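Local coordinates for EtuB protein (Clostridium kluyveri DSM 555, PDB 3IO0) that probably helps build the protein shell of a bacterial microcompartment associated with ethanol utilisation, assembling as a trimer whose chains each carry two tandem microcompartment domains, at residues E66-I70 with L132-A137; A55-A59 with A99-A103; V47-M53 with H82-I86. One frame throughout, in Å; residues are numbered along the deposited sequence.

Contact 1: E66-I70 with L132-A137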
ATOM      1  N   GLU A  66     -10.753 -23.526  13.276  1.00 51.67           N
ATOM      2  CA  GLU A  66     -11.605 -22.363  13.063  1.00 51.41           C
ATOM      3  C   GLU A  66     -10.738 -21.198  12.595  1.00 50.85           C
ATOM      4  O   GLU A  66      -9.506 -21.279  12.630  1.00 50.79           O
ATOM      5  CB  GLU A  66     -12.358 -22.005  14.334  1.00 51.59           C
ATOM      6  CG  GLU A  66     -13.411 -23.008  14.744  1.00 53.23           C
ATOM      7  CD  GLU A  66     -14.284 -22.488  15.882  1.00 56.26           C
ATOM      8  OE1 GLU A  66     -13.735 -21.870  16.828  1.00 57.34           O
ATOM      9  OE2 GLU A  66     -15.519 -22.694  15.830  1.00 57.05           O
ATOM     10  N   VAL A  67     -11.378 -20.125  12.143  1.00 49.92           N
ATOM     11  CA  VAL A  67     -10.653 -19.018  11.550  1.00 48.85           C
ATOM     12  C   VAL A  67     -10.487 -17.901  12.569  1.00 48.53           C
ATOM     13  O   VAL A  67     -11.465 -17.314  13.032  1.00 48.66           O
ATOM     14  CB  VAL A  67     -11.360 -18.524  10.277  1.00 48.81           C
ATOM     15  CG1 VAL A  67     -10.769 -17.208   9.801  1.00 48.66           C
ATOM     16  CG2 VAL A  67     -11.291 -19.589   9.178  1.00 48.15           C
ATOM     17  N   ALA A  68      -9.242 -17.622  12.933  1.00 48.01           N
ATOM     18  CA  ALA A  68      -8.944 -16.552  13.871  1.00 47.50           C
ATOM     19  C   ALA A  68      -8.907 -15.218  13.135  1.00 47.22           C
ATOM     20  O   ALA A  68      -9.567 -14.266  13.533  1.00 47.39           O
ATOM     21  CB  ALA A  68      -7.633 -16.816  14.580  1.00 47.42           C
ATOM     22  N   THR A  69      -8.153 -15.146  12.047  1.00 46.73           N
ATOM     23  CA  THR A  69      -8.068 -13.898  11.312  1.00 46.51           C
ATOM     24  C   THR A  69      -7.654 -14.106   9.861  1.00 46.26           C
ATOM     25  O   THR A  69      -6.822 -14.960   9.568  1.00 46.52           O
ATOM     26  CB  THR A  69      -7.132 -12.880  12.034  1.00 46.41           C
ATOM     27  OG1 THR A  69      -7.228 -11.607  11.399  1.00 46.80           O
ATOM     28  CG2 THR A  69      -5.698 -13.322  11.992  1.00 46.39           C
ATOM     29  N   ILE A  70      -8.262 -13.342   8.955  1.00 45.82           N
ATOM     30  CA  ILE A  70      -7.825 -13.298   7.559  1.00 45.39           C
ATOM     31  C   ILE A  70      -7.564 -11.843   7.186  1.00 45.50           C
ATOM     32  O   ILE A  70      -8.495 -11.055   7.128  1.00 45.38           O
ATOM     33  CB  ILE A  70      -8.893 -13.856   6.607  1.00 45.18           C
ATOM     34  CG1 ILE A  70      -9.343 -15.247   7.049  1.00 44.44           C
ATOM     35  CG2 ILE A  70      -8.384 -13.852   5.164  1.00 45.06           C
ATOM     36  CD1 ILE A  70     -10.707 -15.629   6.520  1.00 44.14           C
ATOM     37  N   LEU A 132     -15.705 -21.896   6.007  1.00 47.77           N
ATOM     38  CA  LEU A 132     -15.302 -20.877   6.977  1.00 47.39           C
ATOM     39  C   LEU A 132     -14.421 -19.740   6.469  1.00 47.26           C
ATOM     40  O   LEU A 132     -14.616 -18.590   6.879  1.00 47.24           O
ATOM     41  CB  LEU A 132     -14.642 -21.534   8.176  1.00 47.45           C
ATOM     42  CG  LEU A 132     -15.551 -22.448   8.980  1.00 47.70           C
ATOM     43  CD1 LEU A 132     -14.709 -23.459   9.729  1.00 48.89           C
ATOM     44  CD2 LEU A 132     -16.376 -21.621   9.936  1.00 49.02           C
ATOM     45  N   ILE A 133     -13.458 -20.041   5.597  1.00 46.89           N
ATOM     46  CA  ILE A 133     -12.593 -18.981   5.079  1.00 46.69           C
ATOM     47  C   ILE A 133     -13.408 -17.904   4.363  1.00 46.79           C
ATOM     48  O   ILE A 133     -13.404 -16.740   4.787  1.00 46.95           O
ATOM     49  CB  ILE A 133     -11.466 -19.503   4.174  1.00 46.57           C
ATOM     50  CG1 ILE A 133     -10.441 -20.274   5.006  1.00 46.72           C
ATOM     51  CG2 ILE A 133     -10.774 -18.345   3.442  1.00 46.04           C
ATOM     52  CD1 ILE A 133      -9.532 -19.402   5.864  1.00 46.21           C
ATOM     53  N   PHE A 134     -14.130 -18.298   3.313  1.00 46.45           N
ATOM     54  CA  PHE A 134     -14.835 -17.346   2.470  1.00 46.11           C
ATOM     55  C   PHE A 134     -16.065 -16.792   3.140  1.00 46.34           C
ATOM     56  O   PHE A 134     -16.552 -15.724   2.767  1.00 46.35           O
ATOM     57  CB  PHE A 134     -15.181 -17.972   1.130  1.00 45.99           C
ATOM     58  CG  PHE A 134     -13.989 -18.483   0.395  1.00 45.66           C
ATOM     59  CD1 PHE A 134     -12.936 -17.631   0.084  1.00 45.46           C
ATOM     60  CD2 PHE A 134     -13.902 -19.822   0.030  1.00 45.54           C
ATOM     61  CE1 PHE A 134     -11.815 -18.100  -0.584  1.00 45.72           C
ATOM     62  CE2 PHE A 134     -12.787 -20.305  -0.651  1.00 45.81           C
ATOM     63  CZ  PHE A 134     -11.740 -19.443  -0.959  1.00 45.87           C
ATOM     64  N   GLU A 135     -16.562 -17.502   4.147  1.00 46.61           N
ATOM     65  CA  GLU A 135     -17.622 -16.952   4.981  1.00 46.91           C
ATOM     66  C   GLU A 135     -17.112 -15.776   5.809  1.00 47.40           C
ATOM     67  O   GLU A 135     -17.789 -14.763   5.940  1.00 47.74           O
ATOM     68  CB  GLU A 135     -18.192 -18.009   5.899  1.00 46.62           C
ATOM     69  CG  GLU A 135     -18.749 -19.192   5.188  1.00 46.22           C
ATOM     70  CD  GLU A 135     -19.387 -20.150   6.148  1.00 46.16           C
ATOM     71  OE1 GLU A 135     -19.651 -21.293   5.742  1.00 46.00           O
ATOM     72  OE2 GLU A 135     -19.620 -19.758   7.314  1.00 46.08           O
ATOM     73  N   LYS A 136     -15.913 -15.904   6.363  1.00 47.86           N
ATOM     74  CA  LYS A 136     -15.346 -14.827   7.155  1.00 48.37           C
ATOM     75  C   LYS A 136     -14.831 -13.679   6.264  1.00 48.12           C
ATOM     76  O   LYS A 136     -15.006 -12.505   6.596  1.00 48.41           O
ATOM     77  CB  LYS A 136     -14.262 -15.366   8.099  1.00 48.75           C
ATOM     78  CG  LYS A 136     -13.661 -14.341   9.062  1.00 50.57           C
ATOM     79  CD  LYS A 136     -13.826 -14.820  10.500  1.00 54.92           C
ATOM     80  CE  LYS A 136     -12.710 -14.324  11.425  1.00 57.06           C
ATOM     81  NZ  LYS A 136     -12.710 -12.841  11.628  1.00 58.83           N
ATOM     82  N   ALA A 137     -14.216 -14.016   5.136  1.00 47.61           N
ATOM     83  CA  ALA A 137     -13.570 -13.009   4.299  1.00 47.31           C
ATOM     84  C   ALA A 137     -14.585 -12.179   3.521  1.00 47.20           C
ATOM     85  O   ALA A 137     -14.414 -10.979   3.359  1.00 47.28           O
ATOM     86  CB  ALA A 137     -12.572 -13.662   3.340  1.00 47.10           C
TER
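Val-67 and Ile-70 of the strand segment 66-70 bring their side chains against the helix segment 132-137, the two axes passing 8.8 Å apart at 38° between their N-to-C directions. No hydrogen bond joins the segments, and the contact rests on apolar branches and the carbon chain of a lysine. Val-67 divides its work between two methyls. CG1, set anti to the backbone N by chi1 of 169°, meets the stem of Lys-136 at CE, 3.8 Å off, while CG2 reaches CD1 of Ile-133 at 3.8 Å and CB of Leu-132 at 4.0 Å. Val-67 and Ile-133 cross at about a right angle, whereas the valine and the lysine run alongside each other in opposite directions. Ile-70 works through one atom, its terminal CD1, which sits 3.9 Å from Lys-136 CB and 4.0 Å from Ile-133 CD1, with the methyl of Ala-137 a little farther away. A bend at chi2, 123°, helps bring the lysine CE to 3.6 Å from Val-67 O. A classic beta bulge lies between Val-67 and Ile-70: Ala-68 and Thr-69 both face Val-87 of the neighbouring strand, and the extra residue lets Val-67 and Ile-70, three apart, turn to the same helix. Strand 66-71 is outermost in its sheet within this chain, and helix 132-138 belongs to the second circularly permuted microcompartment repeat by sequence family. A short helix laid beside the other domain's sheet joins the tandem halves of this double-domain shell protein.

Contact 2: A55-A59 with A99-A103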
ATOM      1  N   ALA A  55      -6.884 -22.865  -0.757  1.00 47.69           N
ATOM      2  CA  ALA A  55      -6.169 -23.939  -0.061  1.00 47.48           C
ATOM      3  C   ALA A  55      -6.541 -24.022   1.422  1.00 47.56           C
ATOM      4  O   ALA A  55      -6.723 -25.108   1.947  1.00 48.00           O
ATOM      5  CB  ALA A  55      -4.676 -23.784  -0.235  1.00 47.15           C
ATOM      6  N   ALA A  56      -6.679 -22.884   2.091  1.00 47.52           N
ATOM      7  CA  ALA A  56      -7.044 -22.885   3.498  1.00 47.67           C
ATOM      8  C   ALA A  56      -8.513 -23.289   3.722  1.00 48.16           C
ATOM      9  O   ALA A  56      -8.852 -23.884   4.754  1.00 48.05           O
ATOM     10  CB  ALA A  56      -6.752 -21.537   4.117  1.00 47.36           C
ATOM     11  N   ASP A  57      -9.384 -22.971   2.764  1.00 48.67           N
ATOM     12  CA  ASP A  57     -10.787 -23.343   2.895  1.00 49.34           C
ATOM     13  C   ASP A  57     -10.908 -24.863   2.778  1.00 49.89           C
ATOM     14  O   ASP A  57     -11.656 -25.494   3.535  1.00 50.06           O
ATOM     15  CB  ASP A  57     -11.654 -22.624   1.862  1.00 49.37           C
ATOM     16  CG  ASP A  57     -13.136 -22.544   2.272  1.00 50.32           C
ATOM     17  OD1 ASP A  57     -13.437 -22.132   3.422  1.00 49.49           O
ATOM     18  OD2 ASP A  57     -14.003 -22.877   1.422  1.00 51.74           O
ATOM     19  N   GLU A  58     -10.140 -25.453   1.858  1.00 50.25           N
ATOM     20  CA  GLU A  58     -10.028 -26.907   1.748  1.00 50.83           C
ATOM     21  C   GLU A  58      -9.576 -27.498   3.103  1.00 50.43           C
ATOM     22  O   GLU A  58     -10.082 -28.534   3.548  1.00 50.79           O
ATOM     23  CB  GLU A  58      -9.048 -27.273   0.630  1.00 50.44           C
ATOM     24  CG  GLU A  58      -9.451 -28.494  -0.210  1.00 52.24           C
ATOM     25  CD  GLU A  58      -8.447 -28.805  -1.356  1.00 52.96           C
ATOM     26  OE1 GLU A  58      -7.913 -29.938  -1.395  1.00 55.98           O
ATOM     27  OE2 GLU A  58      -8.179 -27.931  -2.221  1.00 54.68           O
ATOM     28  N   ALA A  59      -8.656 -26.800   3.767  1.00 49.90           N
ATOM     29  CA  ALA A  59      -8.081 -27.243   5.029  1.00 49.15           C
ATOM     30  C   ALA A  59      -9.065 -27.304   6.204  1.00 48.92           C
ATOM     31  O   ALA A  59      -9.045 -28.255   6.977  1.00 48.91           O
ATOM     32  CB  ALA A  59      -6.893 -26.385   5.373  1.00 49.07           C
ATOM     33  N   ALA A  99      -4.066 -28.927   9.418  1.00 54.49           N
ATOM     34  CA  ALA A  99      -4.689 -27.933   8.529  1.00 53.67           C
ATOM     35  C   ALA A  99      -3.666 -27.154   7.697  1.00 53.19           C
ATOM     36  O   ALA A  99      -3.816 -27.027   6.478  1.00 52.97           O
ATOM     37  CB  ALA A  99      -5.555 -26.975   9.335  1.00 53.51           C
ATOM     38  N   VAL A 100      -2.632 -26.634   8.361  1.00 52.73           N
ATOM     39  CA  VAL A 100      -1.519 -25.957   7.684  1.00 52.27           C
ATOM     40  C   VAL A 100      -0.867 -26.858   6.625  1.00 52.43           C
ATOM     41  O   VAL A 100      -0.518 -26.390   5.536  1.00 52.22           O
ATOM     42  CB  VAL A 100      -0.451 -25.485   8.690  1.00 52.09           C
ATOM     43  CG1 VAL A 100       0.723 -24.850   7.973  1.00 51.40           C
ATOM     44  CG2 VAL A 100      -1.049 -24.512   9.673  1.00 51.58           C
ATOM     45  N   GLU A 101      -0.721 -28.147   6.955  1.00 52.62           N
ATOM     46  CA  GLU A 101      -0.149 -29.143   6.043  1.00 52.57           C
ATOM     47  C   GLU A 101      -0.972 -29.298   4.767  1.00 52.04           C
ATOM     48  O   GLU A 101      -0.407 -29.374   3.663  1.00 51.88           O
ATOM     49  CB  GLU A 101       0.050 -30.500   6.741  1.00 52.81           C
ATOM     50  CG  GLU A 101       1.412 -30.694   7.445  1.00 54.99           C
ATOM     51  CD  GLU A 101       2.648 -30.509   6.516  1.00 58.86           C
ATOM     52  OE1 GLU A 101       2.496 -30.152   5.310  1.00 59.56           O
ATOM     53  OE2 GLU A 101       3.789 -30.714   7.007  1.00 59.68           O
ATOM     54  N   ILE A 102      -2.298 -29.327   4.930  1.00 51.49           N
ATOM     55  CA  ILE A 102      -3.238 -29.362   3.803  1.00 51.07           C
ATOM     56  C   ILE A 102      -3.127 -28.101   2.955  1.00 50.97           C
ATOM     57  O   ILE A 102      -3.006 -28.190   1.733  1.00 50.89           O
ATOM     58  CB  ILE A 102      -4.710 -29.506   4.266  1.00 50.92           C
ATOM     59  CG1 ILE A 102      -4.938 -30.836   4.970  1.00 50.70           C
ATOM     60  CG2 ILE A 102      -5.670 -29.377   3.090  1.00 50.59           C
ATOM     61  CD1 ILE A 102      -6.271 -30.917   5.674  1.00 50.95           C
ATOM     62  N   ALA A 103      -3.173 -26.939   3.612  1.00 50.81           N
ATOM     63  CA  ALA A 103      -3.171 -25.645   2.928  1.00 50.79           C
ATOM     64  C   ALA A 103      -1.916 -25.428   2.102  1.00 50.83           C
ATOM     65  O   ALA A 103      -1.994 -24.906   0.993  1.00 50.70           O
ATOM     66  CB  ALA A 103      -3.359 -24.515   3.915  1.00 50.68           C
TER
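Ala-59 on the helix segment 55-59 faces Ile-102 on 99-103, and the isoleucine can be followed outward as a measure of how the two helices meet. Its CB stands 4.0 Å from the CB of Ala-59. At the branch, CG2 turns anti to the backbone N and comes to 3.8 Å from Ala-59 CA, also approaching the backbone where Glu-58 ends. CG1 takes the other direction, beside its own backbone N with chi1 at -64°, and serves as a link to CD1. The extended second torsion, chi2 169°, carries CD1 to the backbone of Ala-59, 4.1 Å from its O. Such close backbone approach depends on small residues, and here the helices pack at an axis separation of 7.9 Å with their directions 140° apart, as neighbouring helices on the sheet of a microcompartment domain. Ala-55 and Ala-59, one turn apart, meet Ala-103 and Ala-99 respectively in opposite order: the methyl of Ala-59 lies 4.2 Å from Ala-99 CB, and that of Ala-55 is 4.4 Å from Ala-103 CB. The Ala-103 methyl also leans on Ala-56 CA, at 4.1 Å. Beside this apolar seam, Glu-58 sends its carboxylate to helix 93-111, where OE2 takes a hydrogen bond with Tyr-110 and a salt bridge with Lys-109.

Contact 3: V47-M53 with H82-I86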
ATOM      1  N   VAL A  47       2.914 -13.229  -2.200  1.00 44.68           N
ATOM      2  CA  VAL A  47       2.180 -13.087  -3.464  1.00 44.47           C
ATOM      3  C   VAL A  47       0.848 -13.846  -3.510  1.00 44.65           C
ATOM      4  O   VAL A  47       0.807 -15.075  -3.427  1.00 44.26           O
ATOM      5  CB  VAL A  47       3.070 -13.434  -4.705  1.00 44.41           C
ATOM      6  CG1 VAL A  47       2.259 -13.364  -6.004  1.00 44.01           C
ATOM      7  CG2 VAL A  47       4.282 -12.509  -4.775  1.00 43.17           C
ATOM      8  N   GLY A  48      -0.234 -13.083  -3.655  1.00 45.01           N
ATOM      9  CA  GLY A  48      -1.573 -13.640  -3.859  1.00 45.45           C
ATOM     10  C   GLY A  48      -2.359 -13.715  -2.569  1.00 45.58           C
ATOM     11  O   GLY A  48      -1.822 -13.452  -1.493  1.00 45.51           O
ATOM     12  N   ALA A  49      -3.638 -14.074  -2.686  1.00 45.76           N
ATOM     13  CA  ALA A  49      -4.516 -14.226  -1.529  1.00 45.70           C
ATOM     14  C   ALA A  49      -5.665 -15.199  -1.786  1.00 45.91           C
ATOM     15  O   ALA A  49      -5.887 -16.096  -0.965  1.00 45.88           O
ATOM     16  CB  ALA A  49      -5.042 -12.877  -1.052  1.00 45.85           C
ATOM     17  N   PRO A  50      -6.409 -15.031  -2.912  1.00 46.00           N
ATOM     18  CA  PRO A  50      -7.473 -16.016  -3.188  1.00 45.92           C
ATOM     19  C   PRO A  50      -6.952 -17.455  -3.303  1.00 45.98           C
ATOM     20  O   PRO A  50      -7.588 -18.373  -2.788  1.00 45.70           O
ATOM     21  CB  PRO A  50      -8.090 -15.518  -4.507  1.00 45.68           C
ATOM     22  CG  PRO A  50      -7.752 -14.072  -4.553  1.00 45.47           C
ATOM     23  CD  PRO A  50      -6.385 -13.975  -3.943  1.00 45.80           C
ATOM     24  N   ALA A  51      -5.796 -17.643  -3.939  1.00 46.23           N
ATOM     25  CA  ALA A  51      -5.209 -18.977  -4.068  1.00 46.45           C
ATOM     26  C   ALA A  51      -4.995 -19.639  -2.706  1.00 46.54           C
ATOM     27  O   ALA A  51      -5.418 -20.781  -2.483  1.00 46.36           O
ATOM     28  CB  ALA A  51      -3.905 -18.911  -4.839  1.00 46.69           C
ATOM     29  N   GLN A  52      -4.349 -18.911  -1.794  1.00 46.60           N
ATOM     30  CA  GLN A  52      -4.068 -19.436  -0.466  1.00 46.82           C
ATOM     31  C   GLN A  52      -5.366 -19.626   0.295  1.00 46.96           C
ATOM     32  O   GLN A  52      -5.528 -20.605   1.014  1.00 46.99           O
ATOM     33  CB  GLN A  52      -3.124 -18.516   0.310  1.00 46.91           C
ATOM     34  CG  GLN A  52      -1.662 -18.577  -0.127  1.00 47.24           C
ATOM     35  CD  GLN A  52      -1.326 -17.617  -1.262  1.00 48.06           C
ATOM     36  OE1 GLN A  52      -2.206 -17.093  -1.937  1.00 48.80           O
ATOM     37  NE2 GLN A  52      -0.039 -17.388  -1.472  1.00 48.56           N
ATOM     38  N   MET A  53      -6.297 -18.688   0.124  1.00 47.23           N
ATOM     39  CA  MET A  53      -7.619 -18.794   0.741  1.00 47.29           C
ATOM     40  C   MET A  53      -8.299 -20.081   0.277  1.00 47.17           C
ATOM     41  O   MET A  53      -8.842 -20.815   1.100  1.00 47.18           O
ATOM     42  CB  MET A  53      -8.483 -17.560   0.438  1.00 47.23           C
ATOM     43  CG  MET A  53      -7.949 -16.255   1.024  1.00 47.40           C
ATOM     44  SD  MET A  53      -9.159 -14.906   1.140  1.00 47.81           S
ATOM     45  CE  MET A  53      -9.047 -14.223  -0.496  1.00 49.18           C
ATOM     46  N   HIS A  82      -2.633  -8.318  -3.381  1.00 45.81           N
ATOM     47  CA  HIS A  82      -2.335  -8.701  -1.997  1.00 45.86           C
ATOM     48  C   HIS A  82      -1.348  -9.904  -2.070  1.00 46.28           C
ATOM     49  O   HIS A  82      -1.249 -10.504  -3.141  1.00 46.79           O
ATOM     50  CB  HIS A  82      -3.651  -9.102  -1.350  1.00 45.72           C
ATOM     51  CG  HIS A  82      -4.736  -8.068  -1.459  1.00 45.86           C
ATOM     52  ND1 HIS A  82      -5.777  -8.170  -2.355  1.00 46.41           N
ATOM     53  CD2 HIS A  82      -4.965  -6.931  -0.754  1.00 45.80           C
ATOM     54  CE1 HIS A  82      -6.594  -7.141  -2.206  1.00 45.63           C
ATOM     55  NE2 HIS A  82      -6.122  -6.373  -1.241  1.00 45.21           N
ATOM     56  N   GLY A  83      -0.634 -10.338  -1.021  1.00 46.17           N
ATOM     57  CA  GLY A  83      -0.807 -10.047   0.385  1.00 46.04           C
ATOM     58  C   GLY A  83      -1.705 -11.086   1.052  1.00 46.08           C
ATOM     59  O   GLY A  83      -2.932 -10.972   0.959  1.00 46.91           O
ATOM     60  N   ILE A  84      -1.162 -12.100   1.725  1.00 45.28           N
ATOM     61  CA  ILE A  84      -2.087 -12.959   2.496  1.00 44.88           C
ATOM     62  C   ILE A  84      -1.628 -13.390   3.897  1.00 44.78           C
ATOM     63  O   ILE A  84      -0.487 -13.819   4.081  1.00 45.26           O
ATOM     64  CB  ILE A  84      -2.663 -14.138   1.665  1.00 44.72           C
ATOM     65  CG1 ILE A  84      -3.731 -14.895   2.450  1.00 45.21           C
ATOM     66  CG2 ILE A  84      -1.595 -15.074   1.234  1.00 44.66           C
ATOM     67  CD1 ILE A  84      -5.047 -14.161   2.607  1.00 45.09           C
ATOM     68  N   PHE A  85      -2.525 -13.264   4.874  1.00 44.32           N
ATOM     69  CA  PHE A  85      -2.231 -13.650   6.252  1.00 44.09           C
ATOM     70  C   PHE A  85      -3.437 -14.312   6.907  1.00 44.27           C
ATOM     71  O   PHE A  85      -4.410 -13.648   7.279  1.00 44.08           O
ATOM     72  CB  PHE A  85      -1.766 -12.446   7.060  1.00 43.97           C
ATOM     73  CG  PHE A  85      -1.472 -12.746   8.507  1.00 43.78           C
ATOM     74  CD1 PHE A  85      -0.398 -13.557   8.865  1.00 43.66           C
ATOM     75  CD2 PHE A  85      -2.247 -12.181   9.517  1.00 43.12           C
ATOM     76  CE1 PHE A  85      -0.111 -13.823  10.214  1.00 43.01           C
ATOM     77  CE2 PHE A  85      -1.975 -12.441  10.855  1.00 43.22           C
ATOM     78  CZ  PHE A  85      -0.897 -13.265  11.206  1.00 43.27           C
ATOM     79  N   ILE A  86      -3.356 -15.636   7.034  1.00 44.38           N
ATOM     80  CA  ILE A  86      -4.451 -16.454   7.534  1.00 44.16           C
ATOM     81  C   ILE A  86      -4.016 -17.133   8.817  1.00 44.59           C
ATOM     82  O   ILE A  86      -2.961 -17.776   8.855  1.00 44.77           O
ATOM     83  CB  ILE A  86      -4.859 -17.515   6.503  1.00 43.75           C
ATOM     84  CG1 ILE A  86      -5.426 -16.839   5.257  1.00 43.71           C
ATOM     85  CG2 ILE A  86      -5.878 -18.468   7.086  1.00 43.13           C
ATOM     86  CD1 ILE A  86      -5.488 -17.736   4.039  1.00 44.42           C
TER
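Gly-48 and Ala-49, just ahead of the helix, pack tightly against His-82 through Ile-84, and the contact grows sparser toward Met-53 and Ile-86. The tight end has one hydrogen bond across it, from Gly-48 N to His-82 O at 2.8 Å, lying in the carbonyl plane on a lone pair but bent to 137° at the hydrogen. That carbonyl has a second partner in the hydroxyl of Thr-76. Positive phi at both glycines, with a cis peptide modelled before Gly-83, is consistent with the close approach of the two loops. Ile-84 fills the middle: CB lies 3.8 Å from Ala-49 CB, and CG2, in the crowded position between backbone N and carbonyl carbon, comes to 3.6 Å from Gln-52 CD. The glutamine passes that methyl in the opposite direction and, bent at chi2, returns NE2 to Val-47 O at 3.1 Å. This bond is nearly straight at 167°, with the NE2 donor above the plane of the Val-47 carbonyl rather than on a lone pair; it ties the first helical turn to the loop before it. The sparser end is nonetheless buried: Met-53 CG reaches Ile-84 CD1 at 3.9 Å and Ile-86 CD1 at 4.2 Å, and Met-53 and Ile-86 both meet Ile-133. Solvent instead reaches the partly exposed Val-47 and Gly-48. The chain thus leaves strand 39-45, forms helix 50-61 over the adjacent antiparallel strand 84-90 and goes on to strand 66-71, a split beta-alpha-beta crossover characteristic of the microcompartment domain.

Contacts 2 and 3 lie in buried parts of one domain and share helix 50-61, whose later turns meet another helix while its beginning meets the sheet. Contact 1 is nearer the surface and brings in a helix from the companion domain. The chemistry follows: contact 2 is methyl against backbone, contact 3 combines one backbone hydrogen bond between loops with packing of branched side chains, and contact 1 mixes aliphatic groups with an exposed lysine stem. Helix 132-138 reaches both others. Ile-133 N lies 3.0 Å from Asp-57 OD1, a probable hydrogen bond, and Phe-134 CE1 is 3.5 Å from Met-53 CB. Contacts 1 and 3 also use neighbouring strands of one sheet.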